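Local coordinates for protein putative secreted lipase (Streptomyces sp. W007, PDB 5H6B) that probably hydrolyses the ester bonds of triacylglycerols, acting as a secreted, thermostable lipase with an alpha/beta-hydrolase fold, at residues A[135-138]-A[139-143]; A[185-188]-A[189-192]; A[201-205]-A[206-210]; A[232-235]-A[236-240]. All coordinates share one frame; numbering follows the deposited sequence.

Interaction 1. Residues A[135-138]-A[139-143]; sequences APDN and HGTTL. With ZN (zinc ion), chain D.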
loop_
_atom_site.group_PDB
_atom_site.type_symbol
_atom_site.label_atom_id
_atom_site.label_comp_id
_atom_site.label_asym_id
_atom_site.label_seq_id
_atom_site.Cartn_x
_atom_site.Cartn_y
_atom_site.Cartn_z
ATOM N N ALA A 135 -3.069 -6.304 1.922
ATOM C CA ALA A 135 -2.296 -7.478 1.558
ATOM C C ALA A 135 -0.787 -7.239 1.470
ATOM O O ALA A 135 -0.146 -7.713 0.543
ATOM C CB ALA A 135 -2.843 -8.083 0.278
ATOM N N PRO A 136 -0.203 -6.512 2.441
ATOM C CA PRO A 136 1.221 -6.166 2.322
ATOM C C PRO A 136 2.152 -7.357 2.610
ATOM O O PRO A 136 1.910 -8.090 3.579
ATOM C CB PRO A 136 1.392 -5.105 3.396
ATOM C CG PRO A 136 0.430 -5.518 4.470
ATOM C CD PRO A 136 -0.742 -6.126 3.762
ATOM N N ASP A 137 3.185 -7.574 1.792
ATOM C CA ASP A 137 4.145 -8.654 2.101
ATOM C C ASP A 137 5.239 -8.196 3.056
ATOM O O ASP A 137 6.425 -8.144 2.703
ATOM C CB ASP A 137 4.706 -9.331 0.845
ATOM C CG ASP A 137 5.441 -8.373 -0.112
ATOM O OD1 ASP A 137 5.200 -7.141 -0.148
ATOM O OD2 ASP A 137 6.260 -8.909 -0.867
ATOM N N ASN A 138 4.843 -7.937 4.306
ATOM C CA ASN A 138 5.722 -7.236 5.281
ATOM C C ASN A 138 6.956 -8.033 5.732
ATOM O O ASN A 138 7.942 -7.433 6.182
ATOM C CB ASN A 138 4.914 -6.714 6.486
ATOM C CG ASN A 138 4.240 -5.371 6.197
ATOM O OD1 ASN A 138 4.896 -4.445 5.727
ATOM N ND2 ASN A 138 2.945 -5.246 6.509
ATOM N N HIS A 139 6.888 -9.362 5.611
ATOM C CA HIS A 139 8.057 -10.240 5.791
ATOM C C HIS A 139 8.343 -11.063 4.544
ATOM O O HIS A 139 8.852 -12.181 4.619
ATOM C CB HIS A 139 7.867 -11.113 7.032
ATOM C CG HIS A 139 7.429 -10.313 8.205
ATOM N ND1 HIS A 139 6.106 -10.044 8.449
ATOM C CD2 HIS A 139 8.132 -9.610 9.114
ATOM C CE1 HIS A 139 6.006 -9.259 9.499
ATOM N NE2 HIS A 139 7.219 -8.984 9.921
ATOM N N GLY A 140 8.051 -10.468 3.393
ATOM C CA GLY A 140 8.400 -11.042 2.125
ATOM C C GLY A 140 7.467 -12.150 1.756
ATOM O O GLY A 140 6.453 -12.336 2.405
ATOM N N THR A 141 7.835 -12.872 0.705
ATOM C CA THR A 141 7.029 -13.942 0.121
ATOM C C THR A 141 7.982 -14.889 -0.640
ATOM O O THR A 141 9.170 -14.925 -0.334
ATOM C CB THR A 141 5.925 -13.352 -0.792
ATOM O OG1 THR A 141 5.136 -14.401 -1.340
ATOM C CG2 THR A 141 6.507 -12.519 -1.961
ATOM N N THR A 142 7.476 -15.647 -1.609
ATOM C CA THR A 142 8.318 -16.476 -2.489
ATOM C C THR A 142 8.160 -16.071 -3.956
ATOM O O THR A 142 7.146 -15.456 -4.357
ATOM C CB THR A 142 7.984 -17.980 -2.347
ATOM O OG1 THR A 142 6.663 -18.232 -2.834
ATOM C CG2 THR A 142 8.067 -18.425 -0.877
ATOM N N LEU A 143 9.167 -16.425 -4.758
ATOM C CA LEU A 143 9.095 -16.219 -6.202
ATOM C C LEU A 143 7.890 -16.956 -6.789
ATOM O O LEU A 143 7.236 -16.434 -7.693
ATOM C CB LEU A 143 10.391 -16.632 -6.905
ATOM C CG LEU A 143 11.597 -15.715 -6.681
ATOM C CD1 LEU A 143 12.849 -16.364 -7.249
ATOM C CD2 LEU A 143 11.384 -14.336 -7.295
HETATM ZN ZN ZN D . 8.086 -8.599 11.967
#
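The chain turns sharply where Asp137 O accepts the amide of Gly140 at 2.9 Å, closing a beta turn with Asn138 and His139 at its two inner corners. Just upstream, Asp137 is also the centre of an inverse gamma turn, in which Asn138 N makes a weak bond to Pro136 O. Two bends in succession swing the backbone away from its course out of the sheet.

The packing across the turn comes mostly from the imidazole. His139 has CG beside its own backbone N and anti to the carbonyl carbon (chi1 -48°), which lays the ring with one face over the preceding peptide; CG is 3.4 Å from Asn138 C. Further on, the methyl CG2 of Thr141 passes 3.8 Å from Asp137 OD2. The carboxylate oxygen finds its hydrogen bond in Gln170, and Thr141 OG1 turns to Val202 O.

Metal binding fixes the outer end of the imidazole. His139 NE2 binds the zinc ion at 2.3 Å, and Asp185 is the other protein ligand of the site. On the other ring nitrogen, ND1 is bonded to Thr208 O, a second-shell contact that sets the rotation of the ring. Asn138 ND2 reaches Gln209 O close by.

All this lies in the loop between strand 128-134 and helix 143-147, with Asp137 and Asn138 resting on Met113 of helix 110-113 and Ala135 against helix 232-237.

Interaction 2. Residues A[185-188]-A[189-192]; sequences DTVP and GVRY. With ZN (zinc ion), chain D.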
loop_
_atom_site.group_PDB
_atom_site.type_symbol
_atom_site.label_atom_id
_atom_site.label_comp_id
_atom_site.label_asym_id
_atom_site.label_seq_id
_atom_site.Cartn_x
_atom_site.Cartn_y
_atom_site.Cartn_z
ATOM N N ASP A 185 9.002 -4.309 13.711
ATOM C CA ASP A 185 8.201 -3.952 12.544
ATOM C C ASP A 185 7.881 -2.463 12.452
ATOM O O ASP A 185 7.788 -1.916 11.348
ATOM C CB ASP A 185 6.872 -4.681 12.589
ATOM C CG ASP A 185 7.004 -6.148 12.429
ATOM O OD1 ASP A 185 8.117 -6.639 12.205
ATOM O OD2 ASP A 185 5.964 -6.816 12.524
ATOM N N THR A 186 7.683 -1.824 13.604
ATOM C CA THR A 186 7.168 -0.467 13.636
ATOM C C THR A 186 8.177 0.587 14.069
ATOM O O THR A 186 9.254 0.304 14.572
ATOM C CB THR A 186 5.886 -0.361 14.489
ATOM O OG1 THR A 186 6.140 -0.777 15.830
ATOM C CG2 THR A 186 4.808 -1.231 13.903
ATOM N N VAL A 187 7.794 1.822 13.810
ATOM C CA VAL A 187 8.559 3.000 14.125
ATOM C C VAL A 187 7.603 3.803 15.004
ATOM O O VAL A 187 6.407 3.841 14.721
ATOM C CB VAL A 187 8.969 3.699 12.794
ATOM C CG1 VAL A 187 8.767 5.212 12.810
ATOM C CG2 VAL A 187 10.397 3.318 12.419
ATOM N N PRO A 188 8.108 4.419 16.092
ATOM C CA PRO A 188 7.204 5.226 16.930
ATOM C C PRO A 188 6.726 6.495 16.188
ATOM O O PRO A 188 7.448 7.018 15.326
ATOM C CB PRO A 188 8.067 5.564 18.166
ATOM C CG PRO A 188 9.475 5.482 17.689
ATOM C CD PRO A 188 9.522 4.549 16.510
ATOM N N GLY A 189 5.515 6.947 16.514
ATOM C CA GLY A 189 4.871 8.089 15.851
ATOM C C GLY A 189 3.841 7.725 14.781
ATOM O O GLY A 189 3.097 8.600 14.337
ATOM N N VAL A 190 3.779 6.451 14.369
ATOM C CA VAL A 190 2.964 6.039 13.212
ATOM C C VAL A 190 1.881 5.032 13.603
ATOM O O VAL A 190 2.136 4.087 14.361
ATOM C CB VAL A 190 3.853 5.449 12.083
ATOM C CG1 VAL A 190 3.020 5.086 10.849
ATOM C CG2 VAL A 190 4.949 6.442 11.717
ATOM N N ARG A 191 0.673 5.240 13.083
ATOM C CA ARG A 191 -0.425 4.297 13.271
ATOM C C ARG A 191 -0.529 3.362 12.063
ATOM O O ARG A 191 -0.761 3.795 10.938
ATOM C CB ARG A 191 -1.735 5.039 13.541
ATOM C CG ARG A 191 -1.644 5.918 14.794
ATOM C CD ARG A 191 -2.832 5.777 15.743
ATOM N NE ARG A 191 -3.899 6.743 15.473
ATOM C CZ ARG A 191 -5.127 6.704 16.002
ATOM N NH1 ARG A 191 -5.500 5.734 16.840
ATOM N NH2 ARG A 191 -6.003 7.651 15.681
ATOM N N TYR A 192 -0.342 2.074 12.325
ATOM C CA TYR A 192 -0.280 1.045 11.301
ATOM C C TYR A 192 -1.553 0.239 11.296
ATOM O O TYR A 192 -1.995 -0.217 12.362
ATOM C CB TYR A 192 0.868 0.085 11.591
ATOM C CG TYR A 192 2.256 0.678 11.538
ATOM C CD1 TYR A 192 2.774 1.421 12.608
ATOM C CD2 TYR A 192 3.073 0.460 10.436
ATOM C CE1 TYR A 192 4.064 1.926 12.569
ATOM C CE2 TYR A 192 4.360 0.954 10.397
ATOM C CZ TYR A 192 4.854 1.686 11.450
ATOM O OH TYR A 192 6.132 2.179 11.346
HETATM ZN ZN ZN D . 8.086 -8.599 11.967
HETATM O O HOH W 1 7.533 0.426 10.039
#
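Thr186 sets its methyl on the ring of Tyr192 across a type II beta turn, Val187 to Val190, that leads into strand 191-196 of the parallel alpha/beta-hydrolase sheet. This is a CH-pi contact: Thr186 CG2 stands 3.6 Å from the ring centroid, 17° off the normal. The threonine's first torsion (chi1 59°) puts OG1 between the backbone N and the carbonyl carbon, and CG2 beside the N, where it meets the ring. On the opposite face Val190 CG1 lies above the rim, so the phenol is sandwiched between two methyls, while Val187 O comes to the ring edge in plane.

The hydroxyl end is held as well: Val187 N donates to Tyr192 OH at 3.0 Å, with a bent N-H...O angle of 138°. Val187 CG1 and Val190 CG2 meet more loosely, 4.2 Å apart.

One layer out, Leu119 and Asn116 of helix 115-121 and Val216 of strand 216-220 pack on Tyr192. Ahead of the turn, Asp185 OD1 binds the zinc ion at 2.0 Å together with His139, and its OD2 takes the amide of Asp212, which steadies the carboxylate. A water links the residues flanking the turn, donating to Asp185 O at 2.7 Å and lying 2.6 Å from Tyr192 OH.

Interaction 3. Residues A[201-205]-A[206-210]; sequences QVVTP and YRTQY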
loop_
_atom_site.group_PDB
_atom_site.type_symbol
_atom_site.label_atom_id
_atom_site.label_comp_id
_atom_site.label_asym_id
_atom_site.label_seq_id
_atom_site.Cartn_x
_atom_site.Cartn_y
_atom_site.Cartn_z
ATOM N N GLN A 201 -3.297 -15.989 -2.081
ATOM C CA GLN A 201 -2.512 -17.019 -2.778
ATOM C C GLN A 201 -1.059 -16.620 -3.087
ATOM O O GLN A 201 -0.264 -17.463 -3.504
ATOM C CB GLN A 201 -3.250 -17.430 -4.068
ATOM C CG GLN A 201 -3.112 -16.497 -5.293
ATOM C CD GLN A 201 -3.961 -15.227 -5.250
ATOM O OE1 GLN A 201 -4.197 -14.645 -4.178
ATOM N NE2 GLN A 201 -4.401 -14.768 -6.431
ATOM N N VAL A 202 -0.736 -15.336 -2.919
ATOM C CA VAL A 202 0.557 -14.740 -3.313
ATOM C C VAL A 202 1.530 -14.617 -2.146
ATOM O O VAL A 202 2.736 -14.739 -2.337
ATOM C CB VAL A 202 0.350 -13.301 -3.883
ATOM C CG1 VAL A 202 1.679 -12.564 -4.121
ATOM C CG2 VAL A 202 -0.486 -13.343 -5.154
ATOM N N VAL A 203 0.999 -14.313 -0.960
ATOM C CA VAL A 203 1.785 -13.968 0.228
ATOM C C VAL A 203 1.266 -14.851 1.341
ATOM O O VAL A 203 0.288 -14.502 2.015
ATOM C CB VAL A 203 1.594 -12.493 0.635
ATOM C CG1 VAL A 203 2.427 -12.172 1.865
ATOM C CG2 VAL A 203 1.924 -11.560 -0.520
ATOM N N THR A 204 1.902 -16.007 1.491
ATOM C CA THR A 204 1.491 -17.012 2.452
ATOM C C THR A 204 2.663 -17.403 3.371
ATOM O O THR A 204 3.829 -17.253 2.985
ATOM C CB THR A 204 0.949 -18.274 1.763
ATOM O OG1 THR A 204 1.951 -18.814 0.902
ATOM C CG2 THR A 204 -0.308 -17.961 0.967
ATOM N N PRO A 205 2.371 -17.866 4.590
ATOM C CA PRO A 205 1.024 -17.835 5.186
ATOM C C PRO A 205 0.589 -16.380 5.377
ATOM O O PRO A 205 1.439 -15.510 5.595
ATOM C CB PRO A 205 1.208 -18.559 6.527
ATOM C CG PRO A 205 2.530 -19.269 6.424
ATOM C CD PRO A 205 3.369 -18.418 5.523
ATOM N N TYR A 206 -0.706 -16.110 5.230
ATOM C CA TYR A 206 -1.190 -14.715 5.165
ATOM C C TYR A 206 -0.895 -13.901 6.434
ATOM O O TYR A 206 -0.787 -12.679 6.367
ATOM C CB TYR A 206 -2.682 -14.664 4.822
ATOM C CG TYR A 206 -3.590 -14.992 5.968
ATOM C CD1 TYR A 206 -3.995 -13.990 6.851
ATOM C CD2 TYR A 206 -4.045 -16.304 6.190
ATOM C CE1 TYR A 206 -4.813 -14.270 7.933
ATOM C CE2 TYR A 206 -4.897 -16.586 7.258
ATOM C CZ TYR A 206 -5.272 -15.555 8.125
ATOM O OH TYR A 206 -6.103 -15.774 9.198
ATOM N N ARG A 207 -0.786 -14.588 7.573
ATOM C CA ARG A 207 -0.368 -13.989 8.858
ATOM C C ARG A 207 0.969 -13.244 8.835
ATOM O O ARG A 207 1.128 -12.287 9.571
ATOM C CB ARG A 207 -0.343 -15.055 9.973
ATOM C CG ARG A 207 -1.739 -15.448 10.421
ATOM C CD ARG A 207 -1.725 -16.274 11.694
ATOM N NE ARG A 207 -3.022 -16.247 12.378
ATOM C CZ ARG A 207 -4.062 -17.047 12.107
ATOM N NH1 ARG A 207 -4.011 -17.976 11.142
ATOM N NH2 ARG A 207 -5.183 -16.919 12.821
ATOM N N THR A 208 1.894 -13.646 7.969
ATOM C CA THR A 208 3.147 -12.907 7.793
ATOM C C THR A 208 2.954 -11.486 7.224
ATOM O O THR A 208 3.893 -10.683 7.221
ATOM C CB THR A 208 4.139 -13.644 6.867
ATOM O OG1 THR A 208 3.557 -13.821 5.565
ATOM C CG2 THR A 208 4.543 -15.006 7.451
ATOM N N GLN A 209 1.750 -11.178 6.744
ATOM C CA GLN A 209 1.415 -9.825 6.305
ATOM C C GLN A 209 1.233 -8.893 7.501
ATOM O O GLN A 209 1.503 -7.700 7.404
ATOM C CB GLN A 209 0.145 -9.831 5.464
ATOM C CG GLN A 209 0.236 -10.724 4.233
ATOM C CD GLN A 209 -1.085 -10.834 3.523
ATOM O OE1 GLN A 209 -1.934 -9.945 3.619
ATOM N NE2 GLN A 209 -1.284 -11.937 2.815
ATOM N N TYR A 210 0.770 -9.457 8.621
ATOM C CA TYR A 210 0.522 -8.701 9.845
ATOM C C TYR A 210 1.786 -8.090 10.428
ATOM O O TYR A 210 2.857 -8.680 10.352
ATOM C CB TYR A 210 -0.123 -9.578 10.923
ATOM C CG TYR A 210 -1.521 -10.059 10.650
ATOM C CD1 TYR A 210 -2.412 -9.332 9.842
ATOM C CD2 TYR A 210 -1.990 -11.231 11.255
ATOM C CE1 TYR A 210 -3.699 -9.792 9.626
ATOM C CE2 TYR A 210 -3.281 -11.693 11.045
ATOM C CZ TYR A 210 -4.126 -10.959 10.231
ATOM O OH TYR A 210 -5.398 -11.396 9.997
#
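Gln209 reaches back over the turn to Val203, and this is the tight, buried half of the contact. With CG beside the backbone N (chi1 -58°) and the chain extended beyond it, the amide is carried back to Val203, where NE2 lies 3.1 Å from Val203 O. The bond falls on a lone pair in the carbonyl plane, and the oxygen lies only 2° out of the glutamine's amide plane. Along the same side chain, Gln209 CG presses on Val203 CG1 at 3.5 Å. Val203 O also receives a CA-H...O contact from Tyr206 CA. Gln209 NE2 has a second, weak bond to Asp200, the acid of a probable Ser-His-Asp triad.

The outer half is held by one oxygen on the exposed Pro205, which follows a cis peptide bond. Pro205 O takes Thr208 N at 3.1 Å, the first turn of 3-10 segment 206-209, and Thr208 OG1 at 2.7 Å, the latter nearly along the C=O axis. Beyond this the packing thins: Pro205 CD and Thr208 CG2 are 4.1 Å apart. Arg207 has its guanidinium at the surface, with Tyr206 OH 3.5 Å above one face, toward the rim.

Residues 201-210 lie in the loop between strands 191-196 and 216-220. Tyr206 and Tyr210 lean on Leu220 of the second strand, Gln209 touches Ala196 of the first, and Val203 meets His232 of helix 232-237.

Interaction 4. Residues A[232-235]-A[236-240]; sequences HVAI and GTIDR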
loop_
_atom_site.group_PDB
_atom_site.type_symbol
_atom_site.label_atom_id
_atom_site.label_comp_id
_atom_site.label_asym_id
_atom_site.label_seq_id
_atom_site.Cartn_x
_atom_site.Cartn_y
_atom_site.Cartn_z
ATOM N N HIS A 232 -5.577 -11.969 -3.437
ATOM C CA HIS A 232 -4.552 -10.953 -3.279
ATOM C C HIS A 232 -4.785 -9.700 -4.142
ATOM O O HIS A 232 -4.602 -8.572 -3.666
ATOM C CB HIS A 232 -3.188 -11.566 -3.576
ATOM C CG HIS A 232 -2.043 -10.640 -3.341
ATOM N ND1 HIS A 232 -1.506 -10.412 -2.091
ATOM C CD2 HIS A 232 -1.314 -9.892 -4.206
ATOM C CE1 HIS A 232 -0.511 -9.550 -2.191
ATOM N NE2 HIS A 232 -0.366 -9.229 -3.465
ATOM N N VAL A 233 -5.191 -9.894 -5.390
ATOM C CA VAL A 233 -5.325 -8.771 -6.297
ATOM C C VAL A 233 -6.611 -7.998 -6.026
ATOM O O VAL A 233 -6.579 -6.779 -5.907
ATOM C CB VAL A 233 -5.185 -9.218 -7.781
ATOM C CG1 VAL A 233 -5.456 -8.057 -8.742
ATOM C CG2 VAL A 233 -3.769 -9.755 -8.002
ATOM N N ALA A 234 -7.711 -8.731 -5.900
ATOM C CA ALA A 234 -9.026 -8.158 -5.700
ATOM C C ALA A 234 -9.102 -7.259 -4.479
ATOM O O ALA A 234 -9.666 -6.163 -4.561
ATOM C CB ALA A 234 -10.075 -9.259 -5.596
ATOM N N ILE A 235 -8.520 -7.712 -3.367
ATOM C CA ILE A 235 -8.607 -6.984 -2.096
ATOM C C ILE A 235 -8.050 -5.551 -2.196
ATOM O O ILE A 235 -8.599 -4.643 -1.590
ATOM C CB ILE A 235 -7.967 -7.772 -0.920
ATOM C CG1 ILE A 235 -8.350 -7.163 0.445
ATOM C CG2 ILE A 235 -6.455 -7.856 -1.038
ATOM C CD1 ILE A 235 -7.763 -7.933 1.617
ATOM N N GLY A 236 -6.993 -5.345 -2.975
ATOM C CA GLY A 236 -6.430 -4.000 -3.136
ATOM C C GLY A 236 -6.858 -3.191 -4.342
ATOM O O GLY A 236 -6.412 -2.056 -4.508
ATOM N N THR A 237 -7.718 -3.757 -5.176
ATOM C CA THR A 237 -8.152 -3.109 -6.423
ATOM C C THR A 237 -9.651 -2.782 -6.430
ATOM O O THR A 237 -10.018 -1.649 -6.693
ATOM C CB THR A 237 -7.774 -3.984 -7.661
ATOM O OG1 THR A 237 -8.193 -5.332 -7.460
ATOM C CG2 THR A 237 -6.294 -3.990 -7.876
ATOM N N ILE A 238 -10.503 -3.760 -6.117
ATOM C CA ILE A 238 -11.966 -3.632 -6.287
ATOM C C ILE A 238 -12.833 -3.837 -5.035
ATOM O O ILE A 238 -14.044 -3.636 -5.075
ATOM C CB ILE A 238 -12.462 -4.633 -7.343
ATOM C CG1 ILE A 238 -12.170 -6.073 -6.922
ATOM C CG2 ILE A 238 -11.817 -4.337 -8.696
ATOM C CD1 ILE A 238 -12.943 -7.088 -7.732
ATOM N N ASP A 239 -12.228 -4.245 -3.928
ATOM C CA ASP A 239 -12.988 -4.650 -2.766
ATOM C C ASP A 239 -13.390 -3.426 -1.904
ATOM O O ASP A 239 -12.567 -2.870 -1.200
ATOM C CB ASP A 239 -12.153 -5.671 -1.987
ATOM C CG ASP A 239 -12.949 -6.377 -0.938
ATOM O OD1 ASP A 239 -13.796 -5.698 -0.328
ATOM O OD2 ASP A 239 -12.741 -7.592 -0.731
ATOM N N ARG A 240 -14.655 -3.014 -1.992
ATOM C CA ARG A 240 -15.176 -1.883 -1.208
ATOM C C ARG A 240 -15.267 -2.165 0.300
ATOM O O ARG A 240 -15.266 -1.230 1.092
ATOM C CB ARG A 240 -16.571 -1.462 -1.668
ATOM C CG ARG A 240 -16.608 -0.585 -2.891
ATOM C CD ARG A 240 -16.468 -1.405 -4.129
ATOM N NE ARG A 240 -16.742 -0.639 -5.347
ATOM C CZ ARG A 240 -16.378 -1.018 -6.582
ATOM N NH1 ARG A 240 -15.701 -2.165 -6.806
ATOM N NH2 ARG A 240 -16.680 -0.220 -7.601
#
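Thr237 turns its hydroxyl back along the helix onto Val233 O, where OG1 donates at 2.7 Å from above the carbonyl plane. A first torsion of 49° places OG1 between the backbone N and the carbonyl carbon, and CG2 comes within 3.4 Å of the same oxygen, so both branches come up to Val233 O from one side. Val233 itself lies across the threonine rather than alongside it, with CG1 near OG1.

Ile238 continues the packing on the next residue. Its CG1 meets Ala234 CB at 4.0 Å and stands nearer still to Ala234 O, 3.4 Å away. That oxygen gathers several amides: it accepts Thr237 N and, in its carbonyl plane, Ile238 N at 3.0 Å, with a weak third bond from Asp239 N. In alpha/beta hydrolases the triad histidine follows the last strand of the sheet; His232, which comes after strand 216-220 and is bonded through NE2 to Ser109 OG and through ND1 to Asp200 OD2, is consistent with that role.

Asp239 then opens the following helix as its N-cap. CB lies 3.7 Å from Ile235 O, while the carboxylate divides its bonds, OD1 capping Ala242 N in the helix ahead and OD2 meeting Ser230 OG behind. Asp228 OD2 is close to the same OD2, which may raise the pKa of one of the two. Arg240 curls back, and NH1 meets a lone pair of Ile238 O at 2.8 Å.

In the fold
Interaction 1 is the most buried of the four; the others each have a surface side, most marked at the turn of interaction 2 and round Pro205 of interaction 3. Interactions 1 and 2 share one zinc ion, which joins two loops that follow or precede neighbouring strands, 128-134 and 191-196. Interactions 1, 3 and 4 meet at the carboxyl end of the sheet, where polar bonds between loops surround the probable triad. Interaction 2 lies farther away, its centre about 24 Å from that of interaction 4, and relies more on methyl-aromatic packing. Interaction 4 rests mainly on short-range bonds within and just after a helix; interaction 3 combines amide and hydroxyl grips on carbonyl oxygens.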